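Local coordinates for protein CocE/NonD family hydrolase (Staphylococcus aureus subsp. aureus COL, PDB 3III) that probably hydrolyses ester or amide bonds as a CocE/NonD-family serine hydrolase with an alpha/beta-hydrolase domain and a beta-rich C-terminal domain, at residues 454-458 with 531-537; 459-465 with 476-482. All coordinates share one frame; numbering follows the deposited sequence.

Segment 459-465 of contact 2 follows segment 454-458 of contact 1 without a break; segment 531-537 comes well after 476-482. Strand 447-458 ends in contact 1, and the loop that leaves it opens contact 2. Contact 2 is thus nested inside the chain loop that contact 1 closes. Their centres are about 15 Å apart. They touch through Leu457, whose CD1 lies 3.8 Å from His476 CE1 and whose CD2 lies 4.2 Å from Arg462 CB. All four segments belong to the C-terminal domain of the X-Pro dipeptidyl-peptidase type. In contact 1 the side chain of Tyr531 lies about 12 Å from a bound palmitic acid.

Contact 1. Residues 454-458 with 531-537; sequences TGWLR and YEHEETV
Trp456 meets Tyr531 edge-to-face. The six-membered ring of Trp456 points its CZ2 edge at one face of Tyr531, with CZ2 3.6 Å from Tyr531 CZ. The planes stand at 81°. Tyr531 has CG between its backbone N and carbonyl carbon (chi1 51°), which turns its face to the indole. His533 lies over one face of the same indole. Its CE1 comes within 3.4 Å of Trp456 NE1, and the two planes are tilted by 44°. Thr454 CG2 sits over the opposite indole face, so the ring is held between the methyl and the imidazole. Water 1 links Thr454 OG1 to Tyr531 OH, to which it donates at 3.0 Å. Thr454 OG1 is also hydrogen-bonded to Gln451 NE2.

Farther along, Val537 CG1 packs over the centre of the Arg458 guanidinium, 3.8 Å from CZ. At the edge of that group, Arg458 NH2 makes a weak bond of 3.2 Å to Glu535 O. Water 2 accepts from Arg458 NH1 and donates to the same carbonyl.

The second shell fixes these groups. Glu517 bonds both Trp456 NE1 and His533 ND1, tying the two rings together. Asp424 forms a salt bridge with Arg458 NE. The aromatic cluster of Trp456, Tyr531 and His533 packs against Ile208 and bonds His205 through His533 NE2. It sits where the beta-rich C-terminal part meets the hydrolase part.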
ATOM      1  N   THR A 454      -3.706   6.345 -11.423  1.00  7.82           N
ATOM      2  CA  THR A 454      -3.118   5.473 -12.393  1.00  7.64           C
ATOM      3  C   THR A 454      -3.889   4.144 -12.431  1.00  8.08           C
ATOM      4  O   THR A 454      -4.397   3.597 -11.374  1.00  8.55           O
ATOM      5  CB  THR A 454      -1.625   5.318 -12.033  1.00  8.40           C
ATOM      6  OG1 THR A 454      -1.045   6.642 -11.917  1.00  7.68           O
ATOM      7  CG2 THR A 454      -0.802   4.492 -13.085  1.00  8.77           C
ATOM      8  N   GLY A 455      -3.911   3.544 -13.622  1.00  7.58           N
ATOM      9  CA  GLY A 455      -4.374   2.158 -13.770  1.00  7.30           C
ATOM     10  C   GLY A 455      -3.809   1.451 -15.001  1.00  7.58           C
ATOM     11  O   GLY A 455      -3.292   2.096 -15.903  1.00  7.79           O
ATOM     12  N   TRP A 456      -3.937   0.128 -15.029  1.00  7.61           N
ATOM     13  CA  TRP A 456      -3.363  -0.723 -16.084  1.00  6.66           C
ATOM     14  C   TRP A 456      -4.273  -1.877 -16.471  1.00  7.30           C
ATOM     15  O   TRP A 456      -4.982  -2.440 -15.623  1.00  8.91           O
ATOM     16  CB  TRP A 456      -2.076  -1.356 -15.593  1.00  7.64           C
ATOM     17  CG  TRP A 456      -0.999  -0.438 -15.133  1.00  6.44           C
ATOM     18  CD1 TRP A 456       0.093  -0.031 -15.866  1.00  6.54           C
ATOM     19  CD2 TRP A 456      -0.818   0.091 -13.827  1.00  7.42           C
ATOM     20  NE1 TRP A 456       0.894   0.767 -15.111  1.00  5.53           N
ATOM     21  CE2 TRP A 456       0.381   0.846 -13.845  1.00  7.86           C
ATOM     22  CE3 TRP A 456      -1.550   0.012 -12.639  1.00  6.77           C
ATOM     23  CZ2 TRP A 456       0.860   1.532 -12.710  1.00  6.63           C
ATOM     24  CZ3 TRP A 456      -1.099   0.704 -11.536  1.00 10.09           C
ATOM     25  CH2 TRP A 456       0.123   1.453 -11.586  1.00  7.28           C
ATOM     26  N   LEU A 457      -4.226  -2.309 -17.724  1.00  7.84           N
ATOM     27  CA  LEU A 457      -4.869  -3.562 -18.072  1.00  7.92           C
ATOM     28  C   LEU A 457      -4.242  -4.230 -19.305  1.00  7.95           C
ATOM     29  O   LEU A 457      -4.050  -3.597 -20.302  1.00  8.40           O
ATOM     30  CB  LEU A 457      -6.343  -3.330 -18.373  1.00  8.01           C
ATOM     31  CG  LEU A 457      -7.175  -4.598 -18.673  1.00  7.91           C
ATOM     32  CD1 LEU A 457      -7.284  -5.491 -17.394  1.00  9.08           C
ATOM     33  CD2 LEU A 457      -8.566  -4.230 -19.253  1.00  7.73           C
ATOM     34  N   ARG A 458      -4.007  -5.526 -19.215  1.00  7.77           N
ATOM     35  CA  ARG A 458      -3.693  -6.358 -20.369  1.00  8.33           C
ATOM     36  C   ARG A 458      -5.046  -6.866 -20.881  1.00  8.54           C
ATOM     37  O   ARG A 458      -5.866  -7.473 -20.153  1.00  7.16           O
ATOM     38  CB  ARG A 458      -2.719  -7.461 -19.966  1.00  9.47           C
ATOM     39  CG  ARG A 458      -2.354  -8.435 -21.101  1.00  7.79           C
ATOM     40  CD  ARG A 458      -1.134  -9.252 -20.738  1.00  8.09           C
ATOM     41  NE  ARG A 458       0.080  -8.450 -20.845  1.00  7.25           N
ATOM     42  CZ  ARG A 458       1.302  -8.887 -20.608  1.00  8.77           C
ATOM     43  NH1 ARG A 458       1.532 -10.132 -20.236  1.00  8.71           N
ATOM     44  NH2 ARG A 458       2.314  -8.053 -20.729  1.00  9.25           N
ATOM     45  N   TYR A 531       7.557   0.699  -9.832  1.00  7.89           N
ATOM     46  CA  TYR A 531       7.113  -0.302 -10.840  1.00  7.72           C
ATOM     47  C   TYR A 531       7.716   0.048 -12.198  1.00  7.83           C
ATOM     48  O   TYR A 531       7.999   1.229 -12.459  1.00  8.49           O
ATOM     49  CB  TYR A 531       5.567  -0.429 -10.895  1.00  8.08           C
ATOM     50  CG  TYR A 531       4.860   0.907 -11.048  1.00  6.79           C
ATOM     51  CD1 TYR A 531       5.010   1.663 -12.206  1.00  6.29           C
ATOM     52  CD2 TYR A 531       4.069   1.426 -10.015  1.00  7.01           C
ATOM     53  CE1 TYR A 531       4.360   2.901 -12.354  1.00  8.48           C
ATOM     54  CE2 TYR A 531       3.414   2.671 -10.149  1.00  8.44           C
ATOM     55  CZ  TYR A 531       3.583   3.415 -11.310  1.00  8.48           C
ATOM     56  OH  TYR A 531       2.876   4.633 -11.434  1.00 11.44           O
ATOM     57  N   GLU A 532       7.977  -0.984 -13.010  1.00  6.86           N
ATOM     58  CA  GLU A 532       8.244  -0.852 -14.439  1.00  7.64           C
ATOM     59  C   GLU A 532       7.447  -1.946 -15.159  1.00  6.77           C
ATOM     60  O   GLU A 532       7.031  -2.947 -14.533  1.00  6.64           O
ATOM     61  CB  GLU A 532       9.740  -0.965 -14.716  1.00  6.85           C
ATOM     62  CG  GLU A 532      10.536   0.177 -14.123  1.00  9.62           C
ATOM     63  CD  GLU A 532      12.053   0.073 -14.333  1.00 15.84           C
ATOM     64  OE1 GLU A 532      12.541  -0.788 -15.088  1.00 17.23           O
ATOM     65  OE2 GLU A 532      12.749   0.857 -13.679  1.00 20.17           O
ATOM     66  N   HIS A 533       7.206  -1.753 -16.447  1.00  6.65           N
ATOM     67  CA  HIS A 533       6.481  -2.741 -17.222  1.00  7.01           C
ATOM     68  C   HIS A 533       7.159  -2.924 -18.579  1.00  7.00           C
ATOM     69  O   HIS A 533       6.617  -2.557 -19.610  1.00  7.33           O
ATOM     70  CB  HIS A 533       4.981  -2.321 -17.330  1.00  6.82           C
ATOM     71  CG  HIS A 533       4.310  -2.139 -15.991  1.00  6.69           C
ATOM     72  ND1 HIS A 533       4.225  -0.912 -15.361  1.00  8.95           N
ATOM     73  CD2 HIS A 533       3.694  -3.015 -15.173  1.00  7.99           C
ATOM     74  CE1 HIS A 533       3.617  -1.053 -14.202  1.00  8.94           C
ATOM     75  NE2 HIS A 533       3.293  -2.319 -14.056  1.00  7.07           N
ATOM     76  N   GLU A 534       8.365  -3.465 -18.560  1.00  7.77           N
ATOM     77  CA  GLU A 534       9.174  -3.548 -19.762  1.00  8.58           C
ATOM     78  C   GLU A 534       8.946  -4.834 -20.559  1.00  8.34           C
ATOM     79  O   GLU A 534       9.556  -5.018 -21.613  1.00  9.00           O
ATOM     80  CB  GLU A 534      10.655  -3.424 -19.415  1.00  9.76           C
ATOM     81  CG  GLU A 534      11.024  -2.122 -18.727  1.00 12.73           C
ATOM     82  CD  GLU A 534      11.189  -0.974 -19.661  1.00 20.00           C
ATOM     83  OE1 GLU A 534      11.864  -1.090 -20.705  1.00 25.29           O
ATOM     84  OE2 GLU A 534      10.649   0.082 -19.341  1.00 26.51           O
ATOM     85  N   GLU A 535       8.118  -5.747 -20.046  1.00  7.06           N
ATOM     86  CA  GLU A 535       7.754  -6.936 -20.805  1.00  8.63           C
ATOM     87  C   GLU A 535       6.314  -6.792 -21.291  1.00  9.71           C
ATOM     88  O   GLU A 535       5.369  -7.080 -20.550  1.00 10.59           O
ATOM     89  CB  GLU A 535       7.964  -8.211 -19.957  1.00  6.49           C
ATOM     90  CG  GLU A 535       9.440  -8.506 -19.779  1.00  8.33           C
ATOM     91  CD  GLU A 535       9.755  -9.519 -18.679  1.00  8.88           C
ATOM     92  OE1 GLU A 535       8.839 -10.185 -18.151  1.00  9.78           O
ATOM     93  OE2 GLU A 535      10.949  -9.652 -18.343  1.00 10.48           O
ATOM     94  N   THR A 536       6.178  -6.320 -22.528  1.00  9.80           N
ATOM     95  CA  THR A 536       4.895  -5.879 -23.092  1.00 11.64           C
ATOM     96  C   THR A 536       4.487  -6.788 -24.259  1.00 10.52           C
ATOM     97  O   THR A 536       5.351  -7.295 -24.963  1.00 10.13           O
ATOM     98  CB  THR A 536       4.981  -4.397 -23.619  1.00 11.30           C
ATOM     99  OG1 THR A 536       3.697  -3.977 -24.044  1.00 15.33           O
ATOM    100  CG2 THR A 536       5.922  -4.306 -24.821  1.00 15.23           C
ATOM    101  N   VAL A 537       3.171  -6.948 -24.463  1.00 10.89           N
ATOM    102  CA  VAL A 537       2.569  -7.598 -25.672  1.00 10.21           C
ATOM    103  C   VAL A 537       2.285  -6.636 -26.828  1.00  9.96           C
ATOM    104  O   VAL A 537       1.852  -7.055 -27.900  1.00 10.31           O
ATOM    105  CB  VAL A 537       1.190  -8.258 -25.336  1.00 10.92           C
ATOM    106  CG1 VAL A 537       1.338  -9.386 -24.325  1.00 10.05           C
ATOM    107  CG2 VAL A 537       0.170  -7.177 -24.824  1.00  8.72           C
TER
HETATM  108  O   HOH W   1       1.589   7.288 -12.042  1.00  9.84           O
HETATM  109  O   HOH W   2       4.570 -10.098 -20.370  1.00 19.99           O

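Contact 2. Residues 459-465 with 476-482; sequences VSHRELD and HKHETEL
His461 and His478 share a hydrogen bond between two imidazoles, ND1 to ND1 at 3.0 Å. Either ring could be the donor. The rings meet rim to rim with planes at 59°. The other nitrogen of His461, NE2, donates to Glu481 OE2 at 2.6 Å. The carboxylate is met on its anti side. Both nitrogens of His461 are therefore engaged near the ring plane, which would fix its rotation.

Arg462 grips the backbone at two points. Its CG stands between the backbone N and the carbonyl carbon (chi1 67°), and the chain then runs extended from CG to NE. NH1 donates to Leu482 O at 2.9 Å, on a lone pair, and also to Val459 O of its own segment. Leu482 N in turn bonds Ser460 O at 2.8 Å. At the other end, Lys477 N donates to Glu463 O at 3.1 Å, and Leu464 pairs with His476 in a single beta bridge. Glu463 OE2 forms a salt bridge of 3.5 Å with Lys477 NZ. Water 6 joins Glu463 OE1, Glu479 OE1 and Thr480 OG1.

The two segments belong to the long loop between strands 447-458 and 490-503. Val459 and Arg462 rest on strand 490-503. His461 touches Tyr199 and His478 touches Arg200, both of helix 198-203; the Tyr199 and His478 rings pair edge-to-face.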
ATOM      1  N   VAL A 459      -5.338  -6.524 -22.127  1.00  8.99           N
ATOM      2  CA  VAL A 459      -6.690  -6.710 -22.664  1.00  9.09           C
ATOM      3  C   VAL A 459      -7.113  -8.186 -22.738  1.00  8.08           C
ATOM      4  O   VAL A 459      -8.283  -8.507 -22.561  1.00  8.13           O
ATOM      5  CB  VAL A 459      -6.836  -5.913 -24.008  1.00  8.70           C
ATOM      6  CG1 VAL A 459      -8.149  -6.224 -24.747  1.00  7.27           C
ATOM      7  CG2 VAL A 459      -6.694  -4.397 -23.698  1.00  7.58           C
ATOM      8  N   SER A 460      -6.178  -9.106 -22.953  1.00  7.58           N
ATOM      9  CA  SER A 460      -6.526 -10.539 -22.862  1.00  8.03           C
ATOM     10  C   SER A 460      -7.032 -10.939 -21.441  1.00  7.74           C
ATOM     11  O   SER A 460      -7.709 -11.949 -21.281  1.00  7.30           O
ATOM     12  CB  SER A 460      -5.366 -11.439 -23.277  1.00  8.53           C
ATOM     13  OG  SER A 460      -4.323 -11.335 -22.355  1.00  8.37           O
ATOM     14  N   HIS A 461      -6.777 -10.089 -20.452  1.00  6.80           N
ATOM     15  CA  HIS A 461      -7.263 -10.300 -19.077  1.00  6.77           C
ATOM     16  C   HIS A 461      -8.516  -9.513 -18.717  1.00  6.06           C
ATOM     17  O   HIS A 461      -8.866  -9.372 -17.528  1.00  6.92           O
ATOM     18  CB  HIS A 461      -6.143  -9.898 -18.120  1.00  5.78           C
ATOM     19  CG  HIS A 461      -4.981 -10.838 -18.136  1.00  5.54           C
ATOM     20  ND1 HIS A 461      -4.382 -11.321 -16.981  1.00  6.87           N
ATOM     21  CD2 HIS A 461      -4.327 -11.414 -19.169  1.00  6.10           C
ATOM     22  CE1 HIS A 461      -3.388 -12.126 -17.311  1.00  8.47           C
ATOM     23  NE2 HIS A 461      -3.336 -12.208 -18.633  1.00  5.47           N
ATOM     24  N   ARG A 462      -9.194  -8.975 -19.713  1.00  5.13           N
ATOM     25  CA  ARG A 462     -10.333  -8.064 -19.463  1.00  6.51           C
ATOM     26  C   ARG A 462     -11.591  -8.651 -18.801  1.00  6.32           C
ATOM     27  O   ARG A 462     -12.512  -7.902 -18.417  1.00  7.91           O
ATOM     28  CB  ARG A 462     -10.794  -7.446 -20.801  1.00  5.21           C
ATOM     29  CG  ARG A 462     -11.394  -8.454 -21.757  1.00  6.15           C
ATOM     30  CD  ARG A 462     -11.594  -7.823 -23.166  1.00  6.48           C
ATOM     31  NE  ARG A 462     -12.086  -8.805 -24.155  1.00  6.64           N
ATOM     32  CZ  ARG A 462     -11.338  -9.713 -24.786  1.00  7.60           C
ATOM     33  NH1 ARG A 462     -10.027  -9.812 -24.587  1.00  9.45           N
ATOM     34  NH2 ARG A 462     -11.914 -10.528 -25.629  1.00  8.31           N
ATOM     35  N   GLU A 463     -11.724  -9.957 -18.773  1.00  6.90           N
ATOM     36  CA  GLU A 463     -13.013 -10.536 -18.375  1.00  7.89           C
ATOM     37  C   GLU A 463     -13.312 -10.197 -16.906  1.00  8.35           C
ATOM     38  O   GLU A 463     -12.500 -10.456 -16.006  1.00  8.71           O
ATOM     39  CB  GLU A 463     -13.013 -12.075 -18.525  1.00  8.47           C
ATOM     40  CG  GLU A 463     -14.410 -12.711 -18.129  1.00 10.58           C
ATOM     41  CD  GLU A 463     -14.425 -14.250 -18.067  1.00 17.46           C
ATOM     42  OE1 GLU A 463     -13.355 -14.877 -17.949  1.00 21.62           O
ATOM     43  OE2 GLU A 463     -15.527 -14.834 -18.066  1.00 17.47           O
ATOM     44  N   LEU A 464     -14.470  -9.589 -16.684  1.00  8.46           N
ATOM     45  CA  LEU A 464     -14.861  -9.077 -15.373  1.00  7.83           C
ATOM     46  C   LEU A 464     -15.464 -10.161 -14.475  1.00  8.13           C
ATOM     47  O   LEU A 464     -16.151 -11.036 -14.940  1.00  5.73           O
ATOM     48  CB  LEU A 464     -15.900  -7.939 -15.596  1.00  8.72           C
ATOM     49  CG  LEU A 464     -15.436  -6.633 -16.230  1.00  8.20           C
ATOM     50  CD1 LEU A 464     -16.614  -5.708 -16.578  1.00  8.80           C
ATOM     51  CD2 LEU A 464     -14.396  -5.919 -15.280  1.00  8.34           C
ATOM     52  N   ASP A 465     -15.143 -10.114 -13.184  1.00  8.76           N
ATOM     53  CA  ASP A 465     -15.878 -10.811 -12.134  1.00  8.76           C
ATOM     54  C   ASP A 465     -17.113  -9.974 -11.889  1.00  9.41           C
ATOM     55  O   ASP A 465     -17.067  -8.876 -11.291  1.00  8.38           O
ATOM     56  CB  ASP A 465     -15.051 -10.886 -10.844  1.00  8.46           C
ATOM     57  CG  ASP A 465     -15.683 -11.744  -9.797  1.00  9.08           C
ATOM     58  OD1 ASP A 465     -16.904 -11.614  -9.607  1.00  8.64           O
ATOM     59  OD2 ASP A 465     -14.950 -12.565  -9.153  1.00  8.76           O
ATOM     60  N   HIS A 476     -11.306  -7.888 -12.216  1.00  7.79           N
ATOM     61  CA  HIS A 476     -11.002  -8.830 -13.301  1.00  7.50           C
ATOM     62  C   HIS A 476     -10.718 -10.183 -12.705  1.00  6.60           C
ATOM     63  O   HIS A 476     -10.034 -10.267 -11.711  1.00  5.65           O
ATOM     64  CB  HIS A 476      -9.843  -8.314 -14.112  1.00  8.41           C
ATOM     65  CG  HIS A 476     -10.135  -6.982 -14.739  1.00  9.88           C
ATOM     66  ND1 HIS A 476      -9.684  -5.795 -14.207  1.00 11.95           N
ATOM     67  CD2 HIS A 476     -10.916  -6.650 -15.793  1.00  6.59           C
ATOM     68  CE1 HIS A 476     -10.140  -4.784 -14.933  1.00 11.70           C
ATOM     69  NE2 HIS A 476     -10.894  -5.276 -15.907  1.00 10.32           N
ATOM     70  N   LYS A 477     -11.321 -11.229 -13.281  1.00  6.81           N
ATOM     71  CA  LYS A 477     -11.096 -12.590 -12.842  1.00  6.92           C
ATOM     72  C   LYS A 477      -9.655 -13.035 -12.962  1.00  7.53           C
ATOM     73  O   LYS A 477      -9.155 -13.749 -12.079  1.00  5.84           O
ATOM     74  CB  LYS A 477     -11.978 -13.567 -13.623  1.00  8.75           C
ATOM     75  CG  LYS A 477     -13.439 -13.427 -13.367  1.00  9.84           C
ATOM     76  CD  LYS A 477     -14.155 -14.468 -14.211  1.00 14.84           C
ATOM     77  CE  LYS A 477     -15.622 -14.487 -13.943  1.00 17.53           C
ATOM     78  NZ  LYS A 477     -16.308 -15.555 -14.688  1.00 22.79           N
ATOM     79  N   HIS A 478      -9.002 -12.652 -14.067  1.00  7.24           N
ATOM     80  CA  HIS A 478      -7.633 -13.097 -14.369  1.00  7.74           C
ATOM     81  C   HIS A 478      -7.550 -14.619 -14.388  1.00  7.91           C
ATOM     82  O   HIS A 478      -6.553 -15.216 -13.967  1.00  8.65           O
ATOM     83  CB  HIS A 478      -6.605 -12.493 -13.384  1.00  7.21           C
ATOM     84  CG  HIS A 478      -6.452 -11.003 -13.503  1.00  8.06           C
ATOM     85  ND1 HIS A 478      -5.883 -10.398 -14.595  1.00  5.35           N
ATOM     86  CD2 HIS A 478      -6.775 -10.000 -12.648  1.00  8.43           C
ATOM     87  CE1 HIS A 478      -5.859  -9.092 -14.410  1.00  8.75           C
ATOM     88  NE2 HIS A 478      -6.415  -8.820 -13.245  1.00  6.85           N
ATOM     89  N   GLU A 479      -8.604 -15.250 -14.892  1.00  8.70           N
ATOM     90  CA  GLU A 479      -8.691 -16.697 -14.914  1.00  8.77           C
ATOM     91  C   GLU A 479      -8.183 -17.300 -16.231  1.00  9.07           C
ATOM     92  O   GLU A 479      -7.482 -18.328 -16.233  1.00  6.91           O
ATOM     93  CB  GLU A 479     -10.142 -17.144 -14.683  1.00  9.47           C
ATOM     94  CG  GLU A 479     -10.378 -18.624 -14.670  1.00 12.83           C
ATOM     95  CD  GLU A 479     -11.804 -18.933 -14.206  1.00 21.13           C
ATOM     96  OE1 GLU A 479     -12.763 -18.264 -14.646  1.00 24.83           O
ATOM     97  OE2 GLU A 479     -11.971 -19.794 -13.326  1.00 27.18           O
ATOM     98  N   THR A 480      -8.588 -16.717 -17.341  1.00  9.27           N
ATOM     99  CA  THR A 480      -8.100 -17.197 -18.613  1.00 10.98           C
ATOM    100  C   THR A 480      -7.814 -16.020 -19.537  1.00 10.66           C
ATOM    101  O   THR A 480      -8.389 -14.949 -19.381  1.00 11.32           O
ATOM    102  CB  THR A 480      -9.107 -18.153 -19.292  1.00 12.06           C
ATOM    103  OG1 THR A 480     -10.388 -17.529 -19.279  1.00 13.28           O
ATOM    104  CG2 THR A 480      -9.168 -19.615 -18.581  1.00 13.49           C
ATOM    105  N   GLU A 481      -6.942 -16.225 -20.512  1.00 11.44           N
ATOM    106  CA  GLU A 481      -6.615 -15.163 -21.506  1.00 11.29           C
ATOM    107  C   GLU A 481      -7.550 -15.195 -22.679  1.00 10.53           C
ATOM    108  O   GLU A 481      -7.761 -16.211 -23.286  1.00 10.03           O
ATOM    109  CB  GLU A 481      -5.129 -15.256 -21.980  1.00 11.93           C
ATOM    110  CG  GLU A 481      -4.182 -15.063 -20.767  1.00 14.80           C
ATOM    111  CD  GLU A 481      -2.729 -14.718 -21.032  1.00 17.13           C
ATOM    112  OE1 GLU A 481      -2.144 -15.180 -22.041  1.00 17.36           O
ATOM    113  OE2 GLU A 481      -2.156 -14.014 -20.143  1.00 16.77           O
ATOM    114  N   LEU A 482      -8.114 -14.060 -23.012  1.00  8.79           N
ATOM    115  CA  LEU A 482      -8.957 -13.952 -24.174  1.00  8.59           C
ATOM    116  C   LEU A 482      -8.179 -13.187 -25.241  1.00  9.20           C
ATOM    117  O   LEU A 482      -8.282 -11.967 -25.332  1.00  7.73           O
ATOM    118  CB  LEU A 482     -10.271 -13.240 -23.841  1.00  8.66           C
ATOM    119  CG  LEU A 482     -11.195 -14.092 -22.934  1.00  9.03           C
ATOM    120  CD1 LEU A 482     -12.462 -13.288 -22.518  1.00  3.98           C
ATOM    121  CD2 LEU A 482     -11.507 -15.456 -23.558  1.00  7.73           C
TER
HETATM  122  O   HOH W   3     -10.051 -11.224 -16.395  1.00  6.36           O
HETATM  123  O   HOH W   4     -12.830  -5.297 -18.615  1.00  6.69           O
HETATM  124  O   HOH W   5     -10.533 -14.406 -16.822  1.00 11.63           O
HETATM  125  O   HOH W   6     -12.428 -17.547 -17.389  1.00 22.57           O
HETATM  126  O   HOH W   7     -11.035 -14.705 -19.397  1.00 22.73           O